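Local coordinates for protein nidogen-1 (Mus musculus, PDB 1GL4) that is a sulfated basement-membrane glycoprotein that associates tightly with laminin and also binds collagen IV and perlecan, at residues 256-261 and 267-272. Numbering follows the deposited sequence.
Sequences VFVLYN and LRYALS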
ATOM      1  N   VAL A 256       7.757   8.003  -0.521  1.00 13.51           N
ATOM      2  CA  VAL A 256       8.058   6.592  -0.315  1.00 13.46           C
ATOM      3  C   VAL A 256       9.003   6.372   0.865  1.00 15.25           C
ATOM      4  O   VAL A 256      10.022   7.053   0.988  1.00 13.47           O
ATOM      5  CB  VAL A 256       8.702   5.972  -1.574  1.00 14.89           C
ATOM      6  CG1 VAL A 256       8.954   4.485  -1.358  1.00 14.79           C
ATOM      7  CG2 VAL A 256       7.804   6.186  -2.777  1.00 14.89           C
ATOM      8  N   PHE A 257       8.649   5.419   1.727  1.00 13.46           N
ATOM      9  CA  PHE A 257       9.458   5.071   2.899  1.00 13.99           C
ATOM     10  C   PHE A 257       9.539   3.555   3.018  1.00 12.11           C
ATOM     11  O   PHE A 257       8.529   2.865   2.865  1.00 10.36           O
ATOM     12  CB  PHE A 257       8.836   5.587   4.202  1.00 15.64           C
ATOM     13  CG  PHE A 257       8.900   7.073   4.378  1.00 19.59           C
ATOM     14  CD1 PHE A 257       7.972   7.905   3.763  1.00 20.44           C
ATOM     15  CD2 PHE A 257       9.871   7.641   5.199  1.00 21.00           C
ATOM     16  CE1 PHE A 257       8.003   9.285   3.965  1.00 20.66           C
ATOM     17  CE2 PHE A 257       9.912   9.023   5.409  1.00 23.70           C
ATOM     18  CZ  PHE A 257       8.975   9.845   4.791  1.00 22.14           C
ATOM     19  N   VAL A 258      10.731   3.036   3.294  1.00 11.71           N
ATOM     20  CA  VAL A 258      10.901   1.595   3.467  1.00  9.24           C
ATOM     21  C   VAL A 258      11.737   1.401   4.729  1.00 10.45           C
ATOM     22  O   VAL A 258      12.637   2.193   5.009  1.00  8.68           O
ATOM     23  CB  VAL A 258      11.601   0.932   2.243  1.00  8.08           C
ATOM     24  CG1 VAL A 258      10.805   1.204   0.980  1.00  5.15           C
ATOM     25  CG2 VAL A 258      13.032   1.447   2.097  1.00  7.97           C
ATOM     26  N   LEU A 259      11.439   0.359   5.494  1.00 10.01           N
ATOM     27  CA  LEU A 259      12.171   0.124   6.738  1.00 14.46           C
ATOM     28  C   LEU A 259      12.108  -1.316   7.220  1.00 13.52           C
ATOM     29  O   LEU A 259      11.085  -1.972   7.086  1.00 14.99           O
ATOM     30  CB  LEU A 259      11.607   1.043   7.836  1.00 14.69           C
ATOM     31  CG  LEU A 259      12.028   0.884   9.305  1.00 18.05           C
ATOM     32  CD1 LEU A 259      11.618   2.133  10.073  1.00 18.79           C
ATOM     33  CD2 LEU A 259      11.369  -0.346   9.929  1.00 19.32           C
ATOM     34  N   TYR A 260      13.211  -1.809   7.773  1.00 14.57           N
ATOM     35  CA  TYR A 260      13.224  -3.158   8.326  1.00 15.46           C
ATOM     36  C   TYR A 260      13.753  -3.068   9.747  1.00 18.43           C
ATOM     37  O   TYR A 260      14.841  -2.534   9.976  1.00 19.04           O
ATOM     38  CB  TYR A 260      14.116  -4.114   7.530  1.00 13.20           C
ATOM     39  CG  TYR A 260      14.205  -5.481   8.188  1.00 13.51           C
ATOM     40  CD1 TYR A 260      13.091  -6.325   8.248  1.00 10.52           C
ATOM     41  CD2 TYR A 260      15.376  -5.892   8.836  1.00 13.18           C
ATOM     42  CE1 TYR A 260      13.137  -7.539   8.943  1.00 11.46           C
ATOM     43  CE2 TYR A 260      15.431  -7.097   9.533  1.00 14.15           C
ATOM     44  CZ  TYR A 260      14.309  -7.914   9.583  1.00 12.26           C
ATOM     45  OH  TYR A 260      14.370  -9.101  10.278  1.00 13.07           O
ATOM     46  N   ASN A 261      12.976  -3.572  10.698  1.00 19.85           N
ATOM     47  CA  ASN A 261      13.385  -3.553  12.093  1.00 22.10           C
ATOM     48  C   ASN A 261      13.727  -4.967  12.553  1.00 23.26           C
ATOM     49  O   ASN A 261      12.877  -5.861  12.570  1.00 21.98           O
ATOM     50  CB  ASN A 261      12.281  -2.960  12.974  1.00 22.57           C
ATOM     51  CG  ASN A 261      12.673  -2.919  14.439  1.00 24.90           C
ATOM     52  OD1 ASN A 261      12.558  -3.914  15.155  1.00 25.78           O
ATOM     53  ND2 ASN A 261      13.165  -1.772  14.886  1.00 26.97           N
ATOM     54  N   LEU A 267       9.008  -5.824   8.308  1.00 14.58           N
ATOM     55  CA  LEU A 267       9.331  -5.069   7.107  1.00 13.91           C
ATOM     56  C   LEU A 267       8.171  -4.098   6.868  1.00 13.31           C
ATOM     57  O   LEU A 267       7.010  -4.510   6.871  1.00 12.22           O
ATOM     58  CB  LEU A 267       9.472  -6.048   5.936  1.00 14.32           C
ATOM     59  CG  LEU A 267       9.863  -5.601   4.531  1.00 12.19           C
ATOM     60  CD1 LEU A 267      11.268  -5.004   4.512  1.00 10.02           C
ATOM     61  CD2 LEU A 267       9.791  -6.821   3.612  1.00 13.06           C
ATOM     62  N   ARG A 268       8.485  -2.818   6.668  1.00 13.00           N
ATOM     63  CA  ARG A 268       7.460  -1.795   6.450  1.00 13.23           C
ATOM     64  C   ARG A 268       7.637  -1.001   5.150  1.00 14.57           C
ATOM     65  O   ARG A 268       8.752  -0.599   4.795  1.00 12.35           O
ATOM     66  CB  ARG A 268       7.437  -0.823   7.641  1.00 14.77           C
ATOM     67  CG  ARG A 268       7.112  -1.472   8.994  1.00 13.27           C
ATOM     68  CD  ARG A 268       7.192  -0.457  10.137  1.00 19.16           C
ATOM     69  NE  ARG A 268       6.798  -1.021  11.430  1.00 19.79           N
ATOM     70  CZ  ARG A 268       5.554  -1.379  11.745  1.00 22.81           C
ATOM     71  NH1 ARG A 268       4.574  -1.233  10.863  1.00 20.80           N
ATOM     72  NH2 ARG A 268       5.285  -1.885  12.943  1.00 23.86           N
ATOM     73  N   TYR A 269       6.526  -0.785   4.443  1.00 12.44           N
ATOM     74  CA  TYR A 269       6.516  -0.031   3.188  1.00 14.15           C
ATOM     75  C   TYR A 269       5.385   1.002   3.239  1.00 14.65           C
ATOM     76  O   TYR A 269       4.270   0.675   3.648  1.00 15.57           O
ATOM     77  CB  TYR A 269       6.241  -0.956   1.992  1.00 11.59           C
ATOM     78  CG  TYR A 269       7.243  -2.060   1.742  1.00 13.07           C
ATOM     79  CD1 TYR A 269       6.810  -3.367   1.513  1.00 13.84           C
ATOM     80  CD2 TYR A 269       8.612  -1.795   1.643  1.00 12.21           C
ATOM     81  CE1 TYR A 269       7.703  -4.383   1.183  1.00 13.41           C
ATOM     82  CE2 TYR A 269       9.520  -2.811   1.308  1.00 11.08           C
ATOM     83  CZ  TYR A 269       9.055  -4.097   1.077  1.00 12.78           C
ATOM     84  OH  TYR A 269       9.920  -5.104   0.714  1.00 13.53           O
ATOM     85  N   ALA A 270       5.661   2.237   2.828  1.00 12.11           N
ATOM     86  CA  ALA A 270       4.625   3.268   2.812  1.00 13.05           C
ATOM     87  C   ALA A 270       4.801   4.172   1.597  1.00 12.41           C
ATOM     88  O   ALA A 270       5.923   4.538   1.249  1.00 12.20           O
ATOM     89  CB  ALA A 270       4.678   4.099   4.094  1.00 12.59           C
ATOM     90  N   LEU A 271       3.695   4.503   0.936  1.00 13.16           N
ATOM     91  CA  LEU A 271       3.737   5.384  -0.223  1.00 14.48           C
ATOM     92  C   LEU A 271       2.409   6.079  -0.549  1.00 15.06           C
ATOM     93  O   LEU A 271       1.323   5.589  -0.203  1.00 13.63           O
ATOM     94  CB  LEU A 271       4.263   4.639  -1.463  1.00 17.32           C
ATOM     95  CG  LEU A 271       3.947   3.185  -1.818  1.00 20.56           C
ATOM     96  CD1 LEU A 271       4.614   2.850  -3.161  1.00 20.37           C
ATOM     97  CD2 LEU A 271       4.468   2.244  -0.756  1.00 20.85           C
ATOM     98  N   SER A 272       2.514   7.230  -1.206  1.00 12.90           N
ATOM     99  CA  SER A 272       1.350   8.027  -1.591  1.00 14.39           C
ATOM    100  C   SER A 272       1.092   7.893  -3.090  1.00 14.63           C
ATOM    101  O   SER A 272       2.029   7.926  -3.889  1.00 14.32           O
ATOM    102  CB  SER A 272       1.581   9.483  -1.199  1.00 14.07           C
ATOM    103  OG  SER A 272       1.677   9.588   0.215  1.00 14.43           O
TER
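Phe-257 faces Ala-270, and Leu-259 faces Arg-268, as hydrogen-bonded pairs of an antiparallel hairpin in which the axes of the short segments 256-261 and 267-272 come within 4.7 Å of each other. Each pair is closed by two backbone bonds, the straightest from Arg-268 N to Leu-259 O at 2.8 Å, with an N-H...O angle of 166°. Between them the CA of Val-258 lies 3.3 Å from the O of Arg-268, a CA-H...O contact that gives this carbonyl a second, weaker partner.

The side chains divide between two faces. On one, Leu-259 and Arg-268 run next to each other, with Leu-259 CD2 4.2 Å from Arg-268 CD. Beside them the CB atoms of Phe-257 and Ala-270 stand 4.4 Å apart. Arg-268 leaves with CG anti to its carbonyl carbon (chi1 -61°) and runs extended from CG to NE, which lays its CD against the leucine and carries the guanidinium group beyond, where NH1 hydrogen-bonds the backbone of a bound partner protein, a separate chain. Phe-257 stacks on an aromatic ring of the same partner. Arg-268, together with His-77 and Tyr-79, is implicated in perlecan binding, and this face forms part of the protein-binding surface.

On the opposite face, Val-258 CG1 approaches the ring edge of Tyr-269, 3.8 Å from CD2. Tyr-260 CB packs 4.2 Å from Leu-267 CD1. Both tyrosine hydroxyls are held by backbone carbonyls, Tyr-260 by Ile-94 and Tyr-269 by Leu-102.

Within the nidogen G2 beta-barrel, strand 86-92 pairs with the edge of 267-272 away from 256-261, and strand 182-195 pairs with strand 248-261, which contains 256-261.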